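Local coordinates for protein UDP-N-Acetylglucosamine 2-Epimerase (Thermus thermophilus, PDB 1V4V) that probably interconverts UDP-N-acetylglucosamine and UDP-N-acetylmannosamine by inverting the configuration at C2 of the sugar, and forms a homodimer of two-domain subunits, at residues A[36-40]-A[86-90]; A[92-96]-A[361-365]; A[4-8]-A[32-36]; A[79-84]-A[106-110]; A[12-18]-A[47-52]. All coordinates share one frame; numbering follows the deposited sequence.

Contact 1 (A[36-40]-A[86-90]); sequences PLVLL and ALKEM
The end of M90, present here as selenomethionine, comes to rest in the dip between two leucines of strand 34-40. Its methyl CE is 4.1 Å from both CB of L37 and CB of L39, and 3.8 Å from the carbonyl O of V38 between them. A bend at the last torsion (chi3 92°) turns the methyl in toward the strand and back toward L37, and a long unbranched chain suits a place where the backbone stands well off the sheet. L39 uses both its branches: CD1 meets CB of A86 at 4.2 Å, while CD2 meets CD2 of L87 at 3.9 Å, the two leucines crossing at about a right angle. At A86 a bare methyl leaves room for the tip of L39. This is helix-on-sheet packing in the N-terminal alpha/beta domain of a GT-B fold, with the C-terminal part of helix 72-89 lying on one face of the parallel sheet. V9, on neighbouring strand 6-12, touches L39 and L87. On the other flank R61 of strand 61-62 packs on L39, A86 and M90, and its guanidinium makes a salt bridge to E89. V38 points to the opposite face, where Y25 of helix 15-29 receives it.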
# COMPACT_ATOMS: atom_id res chain seq x y z
N PRO A 36 -18.07 18.57 1.85
CA PRO A 36 -17.73 17.25 2.37
C PRO A 36 -18.91 16.30 2.24
O PRO A 36 -20.07 16.71 2.32
CB PRO A 36 -17.38 17.54 3.82
CG PRO A 36 -18.39 18.62 4.17
CD PRO A 36 -18.36 19.52 2.94
N LEU A 37 -18.62 15.02 2.01
CA LEU A 37 -19.65 14.00 1.89
C LEU A 37 -19.20 12.79 2.68
O LEU A 37 -17.99 12.57 2.85
CB LEU A 37 -19.86 13.60 0.43
CG LEU A 37 -20.35 14.67 -0.55
CD1 LEU A 37 -20.33 14.07 -1.95
CD2 LEU A 37 -21.76 15.13 -0.17
N VAL A 38 -20.15 11.99 3.15
CA VAL A 38 -19.82 10.80 3.92
C VAL A 38 -20.29 9.51 3.27
O VAL A 38 -21.47 9.37 2.93
CB VAL A 38 -20.42 10.88 5.35
CG1 VAL A 38 -20.25 9.55 6.07
CG2 VAL A 38 -19.73 11.99 6.13
N LEU A 39 -19.36 8.58 3.11
CA LEU A 39 -19.65 7.27 2.55
C LEU A 39 -19.39 6.27 3.67
O LEU A 39 -18.25 6.13 4.11
CB LEU A 39 -18.71 6.95 1.38
CG LEU A 39 -18.74 5.50 0.89
CD1 LEU A 39 -20.12 5.16 0.32
CD2 LEU A 39 -17.67 5.29 -0.17
N LEU A 40 -20.44 5.61 4.16
CA LEU A 40 -20.25 4.62 5.21
C LEU A 40 -19.81 3.33 4.55
O LEU A 40 -20.32 2.96 3.49
CB LEU A 40 -21.55 4.40 6.00
CG LEU A 40 -22.07 5.65 6.71
CD1 LEU A 40 -23.23 5.27 7.63
CD2 LEU A 40 -20.95 6.29 7.52
N ALA A 86 -19.22 3.89 -6.11
CA ALA A 86 -19.78 4.89 -5.21
C ALA A 86 -19.00 6.20 -5.26
O ALA A 86 -19.59 7.28 -5.29
CB ALA A 86 -19.82 4.35 -3.77
N LEU A 87 -17.67 6.11 -5.29
CA LEU A 87 -16.86 7.32 -5.31
C LEU A 87 -17.00 8.07 -6.63
O LEU A 87 -16.98 9.30 -6.66
CB LEU A 87 -15.38 6.98 -5.07
CG LEU A 87 -15.11 6.36 -3.69
CD1 LEU A 87 -13.64 5.98 -3.58
CD2 LEU A 87 -15.49 7.37 -2.59
N LYS A 88 -17.17 7.32 -7.72
CA LYS A 88 -17.32 7.91 -9.04
C LYS A 88 -18.70 8.56 -9.17
O LYS A 88 -18.82 9.69 -9.66
CB LYS A 88 -17.14 6.83 -10.10
CG LYS A 88 -16.96 7.36 -11.52
CD LYS A 88 -16.79 6.21 -12.50
CE LYS A 88 -16.62 6.71 -13.93
NZ LYS A 88 -16.54 5.58 -14.90
N GLU A 89 -19.73 7.86 -8.71
CA GLU A 89 -21.10 8.37 -8.78
C GLU A 89 -21.33 9.56 -7.86
O GLU A 89 -22.18 10.41 -8.12
CB GLU A 89 -22.10 7.25 -8.46
CG GLU A 89 -22.12 6.14 -9.50
CD GLU A 89 -23.14 5.05 -9.19
OE1 GLU A 89 -23.27 4.11 -10.00
OE2 GLU A 89 -23.81 5.14 -8.15
N MSE A 90 -20.56 9.63 -6.77
CA MSE A 90 -20.68 10.74 -5.83
C MSE A 90 -19.89 11.95 -6.35
O MSE A 90 -19.96 13.03 -5.77
CB MSE A 90 -20.14 10.34 -4.45
CG MSE A 90 -20.99 9.30 -3.73
SE MSE A 90 -20.07 8.56 -2.17
CE MSE A 90 -20.74 9.79 -0.82

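Contact 2 (A[92-96]-A[361-365]); sequences ADYVL and VAWRL
Y94 and V361 form the close-packed heart of this contact. CG1 of V361 sits over one face of the phenol ring, 4.2 Å from its centroid and 21° off the normal, a CH-pi contact displaced toward the CG side of the ring. The other branch of the valine, CG2, meets CD2 of L96 at 3.8 Å, so a beta-branched residue serves two partners of the strand. The tyrosine places its ring by turning CG anti to the backbone N (chi1 -151°), and CB of R364 then approaches its CE2 obliquely at 3.8 Å. Toward L365 and D93 the distances are similar, but these residues are partly exposed and the contact thins to a few atoms. CD2 of L365 touches CD2 of Y94 at 4.0 Å and the carbonyl O of D93 at 3.8 Å, and an acetic acid molecule lies near this leucine. Polar ends turn to other partners: D93 accepts from the backbone N of R7, Y94 OH bonds to D148, and R364 makes salt bridges to E169 and D148. Helix 353-364 thus packs back on the N-terminal domain's sheet, against strand 94-98, touching V8 of strand 6-12 on one side and F151 of strand 149-152 on the other.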
# COMPACT_ATOMS: atom_id res chain seq x y z
N ALA A 92 -16.58 12.39 -6.40
CA ALA A 92 -15.47 12.74 -5.53
C ALA A 92 -14.25 13.32 -6.23
O ALA A 92 -13.76 12.77 -7.22
CB ALA A 92 -15.06 11.51 -4.70
N ASP A 93 -13.75 14.43 -5.69
CA ASP A 93 -12.56 15.08 -6.21
C ASP A 93 -11.39 14.75 -5.28
O ASP A 93 -10.22 14.97 -5.62
CB ASP A 93 -12.74 16.60 -6.28
CG ASP A 93 -13.73 17.01 -7.36
OD1 ASP A 93 -14.88 17.35 -7.02
OD2 ASP A 93 -13.34 16.98 -8.54
N TYR A 94 -11.73 14.23 -4.11
CA TYR A 94 -10.72 13.86 -3.12
C TYR A 94 -11.37 12.88 -2.15
O TYR A 94 -12.57 12.96 -1.88
CB TYR A 94 -10.24 15.10 -2.37
CG TYR A 94 -8.81 14.99 -1.87
CD1 TYR A 94 -8.51 14.31 -0.69
CD2 TYR A 94 -7.76 15.53 -2.60
CE1 TYR A 94 -7.18 14.16 -0.27
CE2 TYR A 94 -6.45 15.39 -2.19
CZ TYR A 94 -6.16 14.71 -1.03
OH TYR A 94 -4.85 14.57 -0.65
N VAL A 95 -10.58 11.93 -1.66
CA VAL A 95 -11.09 10.94 -0.72
C VAL A 95 -10.23 10.91 0.53
O VAL A 95 -9.01 10.92 0.46
CB VAL A 95 -11.09 9.53 -1.35
CG1 VAL A 95 -11.65 8.52 -0.34
CG2 VAL A 95 -11.93 9.52 -2.61
N LEU A 96 -10.89 10.87 1.69
CA LEU A 96 -10.17 10.80 2.95
C LEU A 96 -10.52 9.49 3.64
O LEU A 96 -11.69 9.12 3.72
CB LEU A 96 -10.56 11.98 3.86
CG LEU A 96 -10.13 13.39 3.44
CD1 LEU A 96 -10.63 14.40 4.46
CD2 LEU A 96 -8.62 13.46 3.32
N VAL A 361 -6.29 19.50 2.50
CA VAL A 361 -7.05 19.05 1.34
C VAL A 361 -7.32 20.22 0.39
O VAL A 361 -7.14 20.12 -0.82
CB VAL A 361 -8.40 18.41 1.78
CG1 VAL A 361 -9.26 18.10 0.57
CG2 VAL A 361 -8.12 17.13 2.57
N ALA A 362 -7.76 21.34 0.96
CA ALA A 362 -8.05 22.54 0.18
C ALA A 362 -6.81 22.94 -0.62
O ALA A 362 -6.90 23.33 -1.79
CB ALA A 362 -8.46 23.68 1.10
N TRP A 363 -5.65 22.82 0.01
CA TRP A 363 -4.38 23.15 -0.62
C TRP A 363 -4.10 22.23 -1.81
O TRP A 363 -3.67 22.69 -2.87
CB TRP A 363 -3.24 23.03 0.40
CG TRP A 363 -1.87 23.05 -0.19
CD1 TRP A 363 -1.33 24.03 -0.97
CD2 TRP A 363 -0.87 22.04 -0.05
NE1 TRP A 363 -0.04 23.70 -1.32
CE2 TRP A 363 0.26 22.48 -0.77
CE3 TRP A 363 -0.82 20.81 0.61
CZ2 TRP A 363 1.44 21.73 -0.84
CZ3 TRP A 363 0.36 20.06 0.54
CH2 TRP A 363 1.47 20.53 -0.19
N ARG A 364 -4.35 20.94 -1.64
CA ARG A 364 -4.15 19.97 -2.71
C ARG A 364 -5.09 20.25 -3.87
O ARG A 364 -4.75 20.01 -5.03
CB ARG A 364 -4.37 18.54 -2.21
CG ARG A 364 -3.22 17.97 -1.40
CD ARG A 364 -1.92 18.11 -2.17
NE ARG A 364 -0.99 17.02 -1.89
CZ ARG A 364 0.29 17.03 -2.24
NH1 ARG A 364 0.79 18.07 -2.88
NH2 ARG A 364 1.06 15.99 -1.95
N LEU A 365 -6.28 20.75 -3.55
CA LEU A 365 -7.28 21.06 -4.56
C LEU A 365 -7.13 22.48 -5.09
O LEU A 365 -7.97 22.96 -5.85
CB LEU A 365 -8.69 20.86 -3.98
CG LEU A 365 -9.07 19.43 -3.59
CD1 LEU A 365 -10.41 19.43 -2.89
CD2 LEU A 365 -9.11 18.55 -4.83

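Contact 3 (A[4-8]-A[32-36]); sequences GMKRV and PGLKP
The beta-alpha-beta unit of strand 6-12, helix 15-29 and strand 34-40 begins its sheet pairing here, where K6, R7 and V8 run parallel to L34, K35 and P36. Three backbone bonds stitch the pair: K6 N to G33 O at 2.9 Å, K35 N to K6 O at 2.9 Å, rather bent at 134°, and V8 N to K35 O at 2.9 Å, almost straight at 171°. K35 therefore both donates and accepts, bonding to K6 and V8 on the two sides of R7, as a parallel register requires. P36 brings no N-H, but its CA approaches V8 O at 3.3 Å in a CA-H...O contact. Such pairing of the first two strands is usual in Rossmann-like domains. Before the strand, G33 has a positive phi (95°), a conformation that suits glycine, and its O is presented to K6. On one face CD2 of L34 presses on CB of K6 at 3.4 Å, a tight fit, and reaches CG2 of V8 at 4.0 Å; L28 of helix 15-29 covers this apolar side. On the other face R7 and K35 extend side by side, though the modelled crowding of their ends is doubtful. The carboxylate of D93, beside strand 6-12, accepts from R7 N.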
# COMPACT_ATOMS: atom_id res chain seq x y z
N GLY A 4 -19.71 24.15 -2.01
CA GLY A 4 -18.48 24.30 -2.82
C GLY A 4 -18.54 23.48 -4.09
O GLY A 4 -19.40 22.60 -4.22
N MSE A 5 -17.64 23.76 -5.03
CA MSE A 5 -17.62 23.04 -6.30
C MSE A 5 -16.91 21.69 -6.18
O MSE A 5 -17.31 20.72 -6.81
CB MSE A 5 -16.94 23.89 -7.39
CG MSE A 5 -15.42 23.77 -7.45
SE MSE A 5 -14.44 24.80 -6.13
CE MSE A 5 -13.44 25.93 -7.33
N LYS A 6 -15.86 21.64 -5.36
CA LYS A 6 -15.11 20.40 -5.17
C LYS A 6 -15.81 19.53 -4.13
O LYS A 6 -16.41 20.03 -3.18
CB LYS A 6 -13.69 20.70 -4.69
CG LYS A 6 -12.85 21.56 -5.63
CD LYS A 6 -12.66 20.90 -6.98
CE LYS A 6 -11.50 21.53 -7.75
NZ LYS A 6 -11.61 23.01 -7.83
N ARG A 7 -15.74 18.21 -4.32
CA ARG A 7 -16.37 17.29 -3.39
C ARG A 7 -15.32 16.41 -2.70
O ARG A 7 -14.46 15.82 -3.36
CB ARG A 7 -17.40 16.43 -4.12
CG ARG A 7 -18.41 17.25 -4.93
CD ARG A 7 -19.59 16.40 -5.39
NE ARG A 7 -20.36 17.04 -6.46
CZ ARG A 7 -20.91 18.25 -6.40
NH1 ARG A 7 -20.79 18.98 -5.30
NH2 ARG A 7 -21.59 18.72 -7.43
N VAL A 8 -15.40 16.34 -1.38
CA VAL A 8 -14.46 15.54 -0.59
C VAL A 8 -15.23 14.47 0.16
O VAL A 8 -16.02 14.77 1.05
CB VAL A 8 -13.71 16.43 0.42
CG1 VAL A 8 -12.71 15.59 1.22
CG2 VAL A 8 -13.00 17.55 -0.30
N PRO A 32 -14.78 27.51 1.71
CA PRO A 32 -15.42 27.87 0.44
C PRO A 32 -14.86 27.11 -0.75
O PRO A 32 -13.64 27.01 -0.92
CB PRO A 32 -15.15 29.37 0.34
CG PRO A 32 -15.12 29.80 1.78
CD PRO A 32 -14.28 28.71 2.40
N GLY A 33 -15.75 26.58 -1.58
CA GLY A 33 -15.32 25.83 -2.75
C GLY A 33 -15.27 24.33 -2.50
O GLY A 33 -15.02 23.56 -3.42
N LEU A 34 -15.49 23.93 -1.25
CA LEU A 34 -15.47 22.51 -0.89
C LEU A 34 -16.77 22.06 -0.26
O LEU A 34 -17.44 22.83 0.44
CB LEU A 34 -14.33 22.23 0.10
CG LEU A 34 -12.89 22.35 -0.39
CD1 LEU A 34 -11.93 22.06 0.76
CD2 LEU A 34 -12.66 21.38 -1.54
N LYS A 35 -17.13 20.81 -0.51
CA LYS A 35 -18.33 20.23 0.06
C LYS A 35 -17.96 18.82 0.53
O LYS A 35 -17.57 17.97 -0.27
CB LYS A 35 -19.46 20.15 -0.96
CG LYS A 35 -20.70 19.45 -0.41
CD LYS A 35 -21.93 19.73 -1.25
CE LYS A 35 -21.77 19.22 -2.67
NZ LYS A 35 -22.93 19.60 -3.53
N PRO A 36 -18.07 18.57 1.85
CA PRO A 36 -17.73 17.25 2.37
C PRO A 36 -18.91 16.30 2.24
O PRO A 36 -20.07 16.71 2.32
CB PRO A 36 -17.38 17.54 3.82
CG PRO A 36 -18.39 18.62 4.17
CD PRO A 36 -18.36 19.52 2.94

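Contact 4 (A[79-84]-A[106-110]); sequences ILPQAA and AVAWA
A110 sets its CB against A83 and A84 on the facing turn of helix 72-89, 3.8 Å from CB of A83 and 3.9 Å from CB of A84. Such methyl contacts make up most of this helix-helix packing. One turn earlier CG2 of I79 meets CB of A106 at 3.6 Å and, more loosely, CG2 of V107. With that branch anti to the backbone N, the short arm of the isoleucine faces the neighbouring helix and the longer one leads away. Alanines suit these places because their side chains end at CB, and the axes of the two short helical pieces come within 8.4 Å, crossing at -49°.

A second kind of contact sets aliphatic carbon against aromatic ring. CD2 of L80 approaches the six-membered ring of W109 obliquely, 3.8 Å from CZ3. The third kind is side chain against backbone: CD1 of L80 comes 3.3 Å from the carbonyl O of A106, and CB of A110 lies 3.7 Å from the carbonyl O of L80. The oxygens have helix partners of their own, A110 N bonding to A106 O and A84 N to L80 O. P81, lacking an N-H, leaves a kink in helix 72-89; its ring points away from helix 102-113.

The same helices reach the dimer interface: L80 packs on A76 of the second subunit, and W109 meets F105 of that subunit edge-to-face. With every touching residue buried and the side-chain contacts made through carbon, the association rests on dispersion and on exclusion of water, and its specificity comes from the fit of shapes.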
# COMPACT_ATOMS: atom_id res chain seq x y z
N ILE A 79 -15.81 -5.30 -1.30
CA ILE A 79 -15.72 -3.85 -1.14
C ILE A 79 -15.23 -3.08 -2.36
O ILE A 79 -15.82 -2.08 -2.74
CB ILE A 79 -14.78 -3.49 0.04
CG1 ILE A 79 -15.34 -4.03 1.35
CG2 ILE A 79 -14.54 -1.98 0.08
CD1 ILE A 79 -16.71 -3.46 1.73
N LEU A 80 -14.15 -3.54 -2.96
CA LEU A 80 -13.53 -2.84 -4.08
C LEU A 80 -14.39 -2.28 -5.21
O LEU A 80 -14.36 -1.08 -5.48
CB LEU A 80 -12.41 -3.71 -4.67
CG LEU A 80 -11.47 -2.99 -5.65
CD1 LEU A 80 -10.79 -1.83 -4.93
CD2 LEU A 80 -10.42 -3.98 -6.17
N PRO A 81 -15.17 -3.14 -5.89
CA PRO A 81 -16.01 -2.64 -7.00
C PRO A 81 -17.07 -1.62 -6.61
O PRO A 81 -17.20 -0.58 -7.24
CB PRO A 81 -16.63 -3.92 -7.57
CG PRO A 81 -15.64 -5.00 -7.18
CD PRO A 81 -15.31 -4.59 -5.76
N GLN A 82 -17.84 -1.94 -5.58
CA GLN A 82 -18.90 -1.03 -5.16
C GLN A 82 -18.34 0.27 -4.60
O GLN A 82 -19.00 1.30 -4.66
CB GLN A 82 -19.82 -1.70 -4.15
CG GLN A 82 -19.19 -2.06 -2.83
CD GLN A 82 -20.21 -2.62 -1.85
OE1 GLN A 82 -21.29 -2.05 -1.68
NE2 GLN A 82 -19.87 -3.73 -1.21
N ALA A 83 -17.12 0.23 -4.05
CA ALA A 83 -16.51 1.44 -3.51
C ALA A 83 -16.10 2.34 -4.67
O ALA A 83 -16.31 3.56 -4.63
CB ALA A 83 -15.28 1.10 -2.66
N ALA A 84 -15.50 1.75 -5.70
CA ALA A 84 -15.07 2.51 -6.87
C ALA A 84 -16.27 3.19 -7.52
O ALA A 84 -16.20 4.36 -7.91
CB ALA A 84 -14.40 1.58 -7.88
N ALA A 106 -9.07 -1.11 0.82
CA ALA A 106 -9.86 -1.43 -0.36
C ALA A 106 -10.49 -0.16 -0.93
O ALA A 106 -10.55 0.02 -2.15
CB ALA A 106 -10.94 -2.45 -0.01
N VAL A 107 -10.94 0.73 -0.05
CA VAL A 107 -11.55 1.99 -0.48
C VAL A 107 -10.49 2.90 -1.10
O VAL A 107 -10.73 3.52 -2.14
CB VAL A 107 -12.25 2.71 0.70
CG1 VAL A 107 -12.74 4.09 0.26
CG2 VAL A 107 -13.43 1.88 1.18
N ALA A 108 -9.33 2.99 -0.46
CA ALA A 108 -8.24 3.82 -0.97
C ALA A 108 -7.78 3.31 -2.34
O ALA A 108 -7.47 4.11 -3.23
CB ALA A 108 -7.07 3.81 0.01
N TRP A 109 -7.74 1.99 -2.51
CA TRP A 109 -7.31 1.44 -3.79
C TRP A 109 -8.37 1.72 -4.86
O TRP A 109 -8.04 2.01 -6.01
CB TRP A 109 -7.05 -0.07 -3.65
CG TRP A 109 -6.33 -0.68 -4.83
CD1 TRP A 109 -5.52 -0.04 -5.72
CD2 TRP A 109 -6.33 -2.06 -5.21
NE1 TRP A 109 -5.02 -0.94 -6.64
CE2 TRP A 109 -5.50 -2.18 -6.35
CE3 TRP A 109 -6.95 -3.21 -4.70
CZ2 TRP A 109 -5.28 -3.41 -6.98
CZ3 TRP A 109 -6.73 -4.43 -5.33
CH2 TRP A 109 -5.90 -4.52 -6.46
N ALA A 110 -9.64 1.64 -4.47
CA ALA A 110 -10.74 1.92 -5.39
C ALA A 110 -10.63 3.36 -5.88
O ALA A 110 -10.77 3.64 -7.07
CB ALA A 110 -12.08 1.70 -4.69

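Contact 5 (A[12-18]-A[47-52]); sequences FGTRPEA and QLRQAL
L48 turns its CG anti to the backbone N (chi1 -168°), which carries its forked end into the loop that leads to helix 15-29. One branch, CD1, meets CB of A18 at 3.5 Å and the carbonyl O of T14 at 3.4 Å. The other reaches the backbone of G13, with CD2 of L48 3.6 Å from C of G13, and also lies at the edge of the F12 ring, near its plane. R15 depends on a bend at chi3 (-71°), which folds its guanidinium over the extended side chain of Q47. The two flat groups are stacked, only 20° apart in plane, with CD of Q47 3.3 Å above the centre of the guanidinium. R15 NH1 and Q47 NE2 are 3.0 Å apart, but both are donors, so what joins the pair is the stack. The aliphatic part of the arginine is useful too, CG of R15 resting on CB of A51 at 3.8 Å.

The loop is the turn from the first strand of the Rossmann-like domain into its first helix, at the C-terminal end of the parallel sheet, the edge that in GT-B proteins generally faces the cleft between the domains. A capping box shapes it: T14 and E17 exchange weak bonds, the place of T14 OG1 being less sure, and OE1 of E17 firmly takes the N-H of G13 at 2.9 Å. Deeper in, CD2 of L52 touches both CB of A18 (3.9 Å) and CZ of F12, and L40 of strand 34-40 backs both F12 and L48.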
# COMPACT_ATOMS: atom_id res chain seq x y z
N PHE A 12 -15.60 5.82 5.96
CA PHE A 12 -15.27 5.10 7.18
C PHE A 12 -16.44 4.18 7.56
O PHE A 12 -17.55 4.36 7.06
CB PHE A 12 -14.96 6.08 8.30
CG PHE A 12 -16.00 7.14 8.49
CD1 PHE A 12 -17.15 6.88 9.24
CD2 PHE A 12 -15.84 8.40 7.91
CE1 PHE A 12 -18.13 7.86 9.40
CE2 PHE A 12 -16.82 9.39 8.07
CZ PHE A 12 -17.96 9.12 8.82
N GLY A 13 -16.19 3.21 8.43
CA GLY A 13 -17.26 2.29 8.79
C GLY A 13 -17.42 1.89 10.25
O GLY A 13 -18.19 0.98 10.54
N THR A 14 -16.70 2.53 11.16
CA THR A 14 -16.82 2.20 12.58
C THR A 14 -17.01 3.48 13.39
O THR A 14 -16.63 4.57 12.96
CB THR A 14 -15.57 1.47 13.11
OG1 THR A 14 -14.49 2.40 13.24
CG2 THR A 14 -15.16 0.36 12.15
N ARG A 15 -17.60 3.33 14.57
CA ARG A 15 -17.85 4.48 15.43
C ARG A 15 -16.58 5.23 15.80
O ARG A 15 -16.56 6.46 15.78
CB ARG A 15 -18.62 4.04 16.68
CG ARG A 15 -20.08 3.73 16.38
CD ARG A 15 -20.84 3.22 17.60
NE ARG A 15 -20.43 1.87 17.98
CZ ARG A 15 -21.07 1.13 18.87
NH1 ARG A 15 -20.64 -0.09 19.16
NH2 ARG A 15 -22.16 1.60 19.48
N PRO A 16 -15.50 4.51 16.15
CA PRO A 16 -14.25 5.20 16.52
C PRO A 16 -13.71 6.04 15.35
O PRO A 16 -13.15 7.12 15.55
CB PRO A 16 -13.32 4.04 16.87
CG PRO A 16 -14.26 3.03 17.44
CD PRO A 16 -15.41 3.07 16.47
N GLU A 17 -13.88 5.54 14.14
CA GLU A 17 -13.42 6.26 12.96
C GLU A 17 -14.30 7.49 12.75
O GLU A 17 -13.80 8.58 12.50
CB GLU A 17 -13.49 5.35 11.72
CG GLU A 17 -12.62 4.09 11.85
CD GLU A 17 -12.72 3.17 10.64
OE1 GLU A 17 -13.72 3.24 9.90
OE2 GLU A 17 -11.79 2.36 10.43
N ALA A 18 -15.61 7.32 12.89
CA ALA A 18 -16.54 8.43 12.72
C ALA A 18 -16.18 9.57 13.68
O ALA A 18 -16.19 10.75 13.29
CB ALA A 18 -17.97 7.95 12.98
N GLN A 47 -26.32 1.97 13.54
CA GLN A 47 -25.46 2.21 14.69
C GLN A 47 -24.52 3.39 14.46
O GLN A 47 -24.38 4.26 15.32
CB GLN A 47 -24.64 0.95 15.00
CG GLN A 47 -23.74 1.06 16.22
CD GLN A 47 -22.91 -0.18 16.44
OE1 GLN A 47 -22.09 -0.55 15.61
NE2 GLN A 47 -23.13 -0.84 17.57
N LEU A 48 -23.87 3.41 13.30
CA LEU A 48 -22.94 4.48 12.96
C LEU A 48 -23.72 5.76 12.68
O LEU A 48 -23.25 6.87 12.94
CB LEU A 48 -22.12 4.08 11.74
CG LEU A 48 -20.90 4.93 11.39
CD1 LEU A 48 -20.00 5.07 12.61
CD2 LEU A 48 -20.15 4.28 10.24
N ARG A 49 -24.93 5.60 12.15
CA ARG A 49 -25.80 6.72 11.84
C ARG A 49 -26.12 7.52 13.09
O ARG A 49 -26.19 8.75 13.06
CB ARG A 49 -27.10 6.19 11.22
CG ARG A 49 -27.39 6.72 9.83
CD ARG A 49 -28.32 5.77 9.09
NE ARG A 49 -28.71 6.29 7.79
CZ ARG A 49 -29.56 7.29 7.61
NH1 ARG A 49 -30.12 7.88 8.66
NH2 ARG A 49 -29.85 7.71 6.39
N GLN A 50 -26.31 6.81 14.20
CA GLN A 50 -26.63 7.44 15.47
C GLN A 50 -25.40 8.10 16.09
O GLN A 50 -25.51 9.10 16.80
CB GLN A 50 -27.20 6.41 16.44
CG GLN A 50 -28.09 7.00 17.51
CD GLN A 50 -29.31 7.69 16.92
OE1 GLN A 50 -30.14 7.05 16.27
NE2 GLN A 50 -29.42 8.99 17.14
N ALA A 51 -24.23 7.53 15.82
CA ALA A 51 -22.98 8.07 16.35
C ALA A 51 -22.68 9.43 15.72
O ALA A 51 -22.21 10.35 16.39
CB ALA A 51 -21.84 7.10 16.08
N LEU A 52 -22.94 9.55 14.42
CA LEU A 52 -22.70 10.80 13.71
C LEU A 52 -23.71 11.87 14.11
O LEU A 52 -23.49 13.06 13.88
CB LEU A 52 -22.74 10.56 12.20
CG LEU A 52 -21.52 9.85 11.61
CD1 LEU A 52 -21.80 9.44 10.16
CD2 LEU A 52 -20.32 10.78 11.68

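In the fold
All five contacts are made on the N-terminal domain and its parallel sheet. Contacts 1, 2 and 3 cluster, centres 9 to 13 Å apart: contact 3 pairs strands 6-12 and 34-40, contact 1 continues along 34-40, and contact 2 lies on strand 94-98, across 6-12. Contact 4 shares helix 72-89 with contact 1 and extends the helical layer to the dimer interface. Contact 5 lies about 22 Å from contacts 2 and 3, at the far end of the strands. Along the chain contacts 3 and 5, 5 and 1, and 1 and 4 cross, while contact 3 closes before contacts 2 and 4 open; the segments of contact 2, 265 residues apart, tie the C-terminal helix back to this domain.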